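Local coordinates for cellulose-binding protein (Saccharophagus degradans, PDB 2YHG) that is of unproven function but, from its nucleoside hydrolase-like domain, may hydrolyse glycosidic bonds in carbohydrate metabolism, as the C-terminal part of a longer cellulose-binding protein, at residues A240-G243 against D244-A247; A148-W151 against G152-T156. All coordinates share one frame; numbering follows the deposited sequence.

Contact 1: residues A240-G243 against D244-A247. With CA (calcium ion), chain B.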
ATOM      1  N   ALA A 240     -14.938  -5.947 -10.758  1.00  8.97           N
ATOM      2  CA  ALA A 240     -13.643  -6.463 -10.333  1.00  9.14           C
ATOM      3  C   ALA A 240     -13.596  -6.559  -8.823  1.00  7.47           C
ATOM      4  O   ALA A 240     -14.194  -5.726  -8.110  1.00  9.09           O
ATOM      5  CB  ALA A 240     -12.492  -5.563 -10.818  1.00 12.46           C
ATOM      6  N   THR A 241     -12.831  -7.511  -8.315  1.00  7.73           N
ATOM      7  CA  THR A 241     -12.594  -7.638  -6.895  1.00  7.48           C
ATOM      8  C   THR A 241     -11.497  -6.642  -6.485  1.00  7.00           C
ATOM      9  O   THR A 241     -10.436  -6.595  -7.099  1.00  7.89           O
ATOM     10  CB  THR A 241     -12.196  -9.051  -6.541  1.00  7.75           C
ATOM     11  OG1 THR A 241     -13.380  -9.838  -6.669  1.00  8.69           O
ATOM     12  CG2 THR A 241     -11.652  -9.212  -5.162  1.00  8.82           C
ATOM     13  N   GLU A 242     -11.776  -5.830  -5.471  1.00  6.57           N
ATOM     14  CA  GLU A 242     -10.741  -5.041  -4.779  1.00  6.53           C
ATOM     15  C   GLU A 242      -9.832  -4.291  -5.769  1.00  6.18           C
ATOM     16  O   GLU A 242      -8.614  -4.231  -5.598  1.00  6.55           O
ATOM     17  CB  GLU A 242      -9.901  -5.936  -3.854  1.00  7.06           C
ATOM     18  CG  GLU A 242     -10.693  -6.396  -2.665  1.00  7.54           C
ATOM     19  CD  GLU A 242      -9.858  -7.082  -1.647  1.00  7.22           C
ATOM     20  OE1 GLU A 242      -8.863  -6.453  -1.172  1.00  7.65           O
ATOM     21  OE2 GLU A 242     -10.094  -8.289  -1.326  1.00  8.18           O
ATOM     22  N   GLY A 243     -10.410  -3.540  -6.702  1.00  6.60           N
ATOM     23  CA  GLY A 243      -9.598  -2.739  -7.596  1.00  7.11           C
ATOM     24  C   GLY A 243      -8.741  -1.692  -6.882  1.00  6.32           C
ATOM     25  O   GLY A 243      -7.696  -1.311  -7.407  1.00  6.79           O
ATOM     26  N   ASP A 244      -9.189  -1.234  -5.708  1.00  5.96           N
ATOM     27  CA  ASP A 244      -8.477  -0.197  -4.980  1.00  6.13           C
ATOM     28  C   ASP A 244      -7.423  -0.739  -4.029  1.00  5.96           C
ATOM     29  O   ASP A 244      -6.629   0.037  -3.489  1.00  6.66           O
ATOM     30  CB  ASP A 244      -9.451   0.633  -4.195  1.00  7.26           C
ATOM     31  CG  ASP A 244     -10.477   1.283  -5.071  1.00  7.75           C
ATOM     32  OD1 ASP A 244     -10.030   1.901  -6.057  1.00  9.97           O
ATOM     33  OD2 ASP A 244     -11.695   1.145  -4.832  1.00  8.91           O
ATOM     34  N   THR A 245      -7.403  -2.037  -3.785  1.00  6.03           N
ATOM     35  CA  THR A 245      -6.506  -2.605  -2.768  1.00  6.27           C
ATOM     36  C   THR A 245      -5.012  -2.355  -2.998  1.00  6.13           C
ATOM     37  O   THR A 245      -4.314  -2.192  -2.005  1.00  6.23           O
ATOM     38  CB  THR A 245      -6.866  -4.077  -2.562  1.00  6.59           C
ATOM     39  OG1 THR A 245      -8.093  -4.064  -1.828  1.00  6.63           O
ATOM     40  CG2 THR A 245      -5.796  -4.888  -1.870  1.00  6.83           C
ATOM     41  N   PRO A 246      -4.536  -2.221  -4.233  1.00  6.12           N
ATOM     42  CA  PRO A 246      -3.110  -1.864  -4.402  1.00  6.59           C
ATOM     43  C   PRO A 246      -2.719  -0.585  -3.652  1.00  5.98           C
ATOM     44  O   PRO A 246      -1.531  -0.428  -3.306  1.00  6.88           O
ATOM     45  CB  PRO A 246      -2.947  -1.778  -5.896  1.00  6.67           C
ATOM     46  CG  PRO A 246      -3.931  -2.830  -6.384  1.00  6.89           C
ATOM     47  CD  PRO A 246      -5.151  -2.583  -5.525  1.00  6.86           C
ATOM     48  N   ALA A 247      -3.669   0.324  -3.449  1.00  6.09           N
ATOM     49  CA  ALA A 247      -3.411   1.586  -2.768  1.00  6.57           C
ATOM     50  C   ALA A 247      -3.054   1.430  -1.294  1.00  6.77           C
ATOM     51  O   ALA A 247      -2.553   2.396  -0.699  1.00  9.40           O
ATOM     52  CB  ALA A 247      -4.596   2.512  -2.936  1.00  7.11           C
TER
HETATM   53 CA    CA B1934     -13.506   2.819  -5.433  0.50  7.64          CA
HETATM   54  O   HOH W   1     -14.176   1.046  -7.176  1.00 85.44           O
HETATM   55  O   HOH W   2     -14.654   3.773  -7.421  1.00 13.30           O
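A type I beta turn from Glu242 to Thr245 leads into helix 246-249 and brings Asp244 up to a bound calcium ion. The closing bond runs from Thr245 N to Glu242 O at 3.1 Å and is fairly straight at hydrogen (159°). Beside this backbone bond the same two residues meet again through their side chains. Thr245 OG1 donates to Glu242 OE1 over 2.6 Å, using the anti lone pair, the one turned from the other carboxylate oxygen. The glutamate rises extended beyond CG, and with OG1 of Thr245 beside its own backbone N (chi1 -74°) the hydroxyl lies along that chain, 3.3 Å from Glu242 CB. Arg49 forms a salt bridge to the same OE1, while Tyr234 bonds OE2, so this buried carboxylate is gripped at both oxygens. At the turn's third position Asp244 carries its carboxylate to the metal. CG lies beside the backbone N (chi1 -59°), and OD2 binds the calcium at 2.5 Å; OD1 stays 3.6 Å from the metal, so the carboxylate is a one-oxygen ligand. Asp36, Asp43 and the backbone oxygen of Trp151 complete the protein share of the site, with two waters beside them. An aspartate-rich calcium site of this kind is the hallmark of nucleoside hydrolases, where the ion lies at the floor of the active-site pocket and binds the sugar hydroxyls; here the two waters are consistent with such open positions. Pro246 CD packs 3.4 Å from Gly243 O, a buried carbonyl oxygen with no hydrogen-bond partner, and Ala247 N returns to Asp244 O at 3.0 Å.

Contact 2: residues A148-W151 against G152-T156. With CA (calcium ion), chain B.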
ATOM      1  N   ALA A 148      -1.868   9.634   1.275  1.00  6.47           N
ATOM      2  CA  ALA A 148      -3.310   9.792   1.114  1.00  6.54           C
ATOM      3  C   ALA A 148      -3.695   9.133  -0.192  1.00  6.30           C
ATOM      4  O   ALA A 148      -3.039   9.347  -1.201  1.00  7.36           O
ATOM      5  CB  ALA A 148      -3.743  11.256   1.179  1.00  8.08           C
ATOM      6  N   THR A 149      -4.751   8.333  -0.173  1.00  6.32           N
ATOM      7  CA  THR A 149      -5.097   7.535  -1.320  1.00  6.31           C
ATOM      8  C   THR A 149      -6.451   7.929  -1.883  1.00  6.22           C
ATOM      9  O   THR A 149      -7.336   8.456  -1.181  1.00  6.55           O
ATOM     10  CB  THR A 149      -5.052   6.052  -1.018  1.00  7.19           C
ATOM     11  OG1 THR A 149      -6.206   5.736  -0.237  1.00  7.71           O
ATOM     12  CG2 THR A 149      -3.758   5.662  -0.285  1.00  8.23           C
ATOM     13  N   CYS A 150      -6.635   7.619  -3.158  1.00  5.94           N
ATOM     14  CA  CYS A 150      -7.879   7.857  -3.881  1.00  5.98           C
ATOM     15  C   CYS A 150      -8.437   6.527  -4.366  1.00  5.55           C
ATOM     16  O   CYS A 150      -8.038   6.002  -5.409  1.00  6.32           O
ATOM     17  CB  CYS A 150      -7.651   8.792  -5.079  1.00  6.38           C
ATOM     18  SG  CYS A 150      -6.471  10.095  -4.687  1.00  6.60           S
ATOM     19  N   TRP A 151      -9.350   5.948  -3.585  1.00  5.44           N
ATOM     20  CA  TRP A 151     -10.099   4.791  -4.036  1.00  5.72           C
ATOM     21  C   TRP A 151     -11.242   5.205  -4.955  1.00  6.00           C
ATOM     22  O   TRP A 151     -11.725   4.390  -5.758  1.00  7.18           O
ATOM     23  CB  TRP A 151     -10.638   3.960  -2.873  1.00  6.05           C
ATOM     24  CG  TRP A 151      -9.644   3.392  -1.909  1.00  5.73           C
ATOM     25  CD1 TRP A 151      -8.322   3.722  -1.763  1.00  6.76           C
ATOM     26  CD2 TRP A 151      -9.949   2.470  -0.878  1.00  5.79           C
ATOM     27  NE1 TRP A 151      -7.773   3.011  -0.710  1.00  7.02           N
ATOM     28  CE2 TRP A 151      -8.775   2.261  -0.127  1.00  6.52           C
ATOM     29  CE3 TRP A 151     -11.120   1.794  -0.516  1.00  6.35           C
ATOM     30  CZ2 TRP A 151      -8.748   1.437   0.992  1.00  7.27           C
ATOM     31  CZ3 TRP A 151     -11.103   0.991   0.611  1.00  7.32           C
ATOM     32  CH2 TRP A 151      -9.928   0.806   1.349  1.00  7.55           C
ATOM     33  N   GLY A 152     -11.695   6.441  -4.798  1.00  6.30           N
ATOM     34  CA  GLY A 152     -12.526   7.150  -5.759  1.00  6.72           C
ATOM     35  C   GLY A 152     -11.694   8.320  -6.282  1.00  5.40           C
ATOM     36  O   GLY A 152     -10.562   8.143  -6.722  1.00  5.99           O
ATOM     37  N   GLY A 153     -12.285   9.520  -6.240  1.00  5.68           N
ATOM     38  CA  GLY A 153     -11.555  10.708  -6.622  1.00  5.75           C
ATOM     39  C   GLY A 153     -10.520  11.127  -5.579  1.00  5.40           C
ATOM     40  O   GLY A 153     -10.399  10.522  -4.515  1.00  5.98           O
ATOM     41  N   CYS A 154      -9.753  12.160  -5.914  1.00  5.95           N
ATOM     42  CA  CYS A 154      -8.757  12.705  -4.995  1.00  5.16           C
ATOM     43  C   CYS A 154      -9.167  14.048  -4.407  1.00  5.86           C
ATOM     44  O   CYS A 154      -8.328  14.696  -3.740  1.00  6.05           O
ATOM     45  CB  CYS A 154      -7.390  12.849  -5.649  1.00  5.94           C
ATOM     46  SG  CYS A 154      -6.618  11.347  -6.301  1.00  6.71           S
ATOM     47  N   ASN A 155     -10.413  14.509  -4.585  1.00  5.30           N
ATOM     48  CA  ASN A 155     -10.708  15.866  -4.222  1.00  5.88           C
ATOM     49  C   ASN A 155     -10.646  16.198  -2.741  1.00  5.61           C
ATOM     50  O   ASN A 155     -10.550  17.387  -2.411  1.00  6.55           O
ATOM     51  CB  ASN A 155     -11.975  16.401  -4.869  1.00  6.06           C
ATOM     52  CG  ASN A 155     -13.267  15.876  -4.269  1.00  5.84           C
ATOM     53  OD1 ASN A 155     -13.302  14.916  -3.498  1.00  6.34           O
ATOM     54  ND2 ASN A 155     -14.355  16.538  -4.607  1.00  6.73           N
ATOM     55  N   THR A 156     -10.708  15.234  -1.832  1.00  5.65           N
ATOM     56  CA  THR A 156     -10.526  15.558  -0.411  1.00  5.97           C
ATOM     57  C   THR A 156      -9.083  15.926  -0.135  1.00  6.17           C
ATOM     58  O   THR A 156      -8.780  16.808   0.681  1.00  6.83           O
ATOM     59  CB  THR A 156     -11.007  14.420   0.493  1.00  6.16           C
ATOM     60  OG1 THR A 156     -12.357  14.045   0.162  1.00  6.56           O
ATOM     61  CG2 THR A 156     -10.979  14.829   1.937  1.00  7.24           C
TER
HETATM   62 CA    CA B1934     -13.506   2.819  -5.433  0.50  7.64          CA
HETATM   63  O   HOH W   1     -14.176   1.046  -7.176  1.00 85.44           O
HETATM   64  O   HOH W   2     -14.654   3.773  -7.421  1.00 13.30           O
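The disulfide between Cys150 and Cys154 staples the end of strand 146-150 to the start of helix 155-167, closing a tight loop over Trp151, Gly152 and Gly153. SG meets SG at 2.0 Å with chi3 at 111°, a right-handed bridge opened somewhat beyond a right angle. Both sulfurs lie beside their own backbone N, but not equally relaxed: Cys154 is cleanly staggered, whereas Cys150 is rotated to chi1 -38°, partway towards eclipsing, which suggests that the short loop pulls on this side chain. The bridge is compact, with Cys150 CB 3.0 Å from the SG of Cys154. On another flank, the same Cys150 CB rests 3.3 Å from Gly153 O, so the loop backbone folds in against the strand's last residue. Trp151 turns its indole away from the loop that follows. Its CG stands beside the backbone N (chi1 -60°), which brings the pyrrole edge of the indole to Thr149, where NE1 comes 3.2 Å from OG1 without the angle of a hydrogen bond. Its carbonyl points off at roughly a right angle to the indole, and O binds the calcium ion at 2.4 Å; the same oxygen also accepts a bond from Gln188. A backbone oxygen ligand just past a central strand recurs in the calcium sites of nucleoside hydrolases. Cys154 occupies the N-cap position, its N held by Asp189. Strand 146-150 runs within the parallel sheet between strands 30-35 and 180-185, bonded to Ile32 and Thr34 on one neighbour and Arg181 and Tyr183 on the other, while Ile157 of helix 155-167 packs on Cys150.

Overall arrangement
Both contacts are buried local turns of the nucleoside hydrolase-like domain, and each ends by entering a helix. They lie with centres about 14 Å apart and share one calcium ion with its two waters: contact 1 supplies a carboxylate, contact 2 a backbone carbonyl, and the two groups come within 3.0 Å at Asp244 OD1 and Trp151 O. Their means of closure differ. Contact 1 lies in a loop packed on helix 42-52 and is locked by hydrogen bonds around a buried charge; contact 2 continues a strand of the parallel sheet and is locked covalently. A smaller packing touch joins Ala247 to Thr149 and Trp151, and strand 180-185 is met by both.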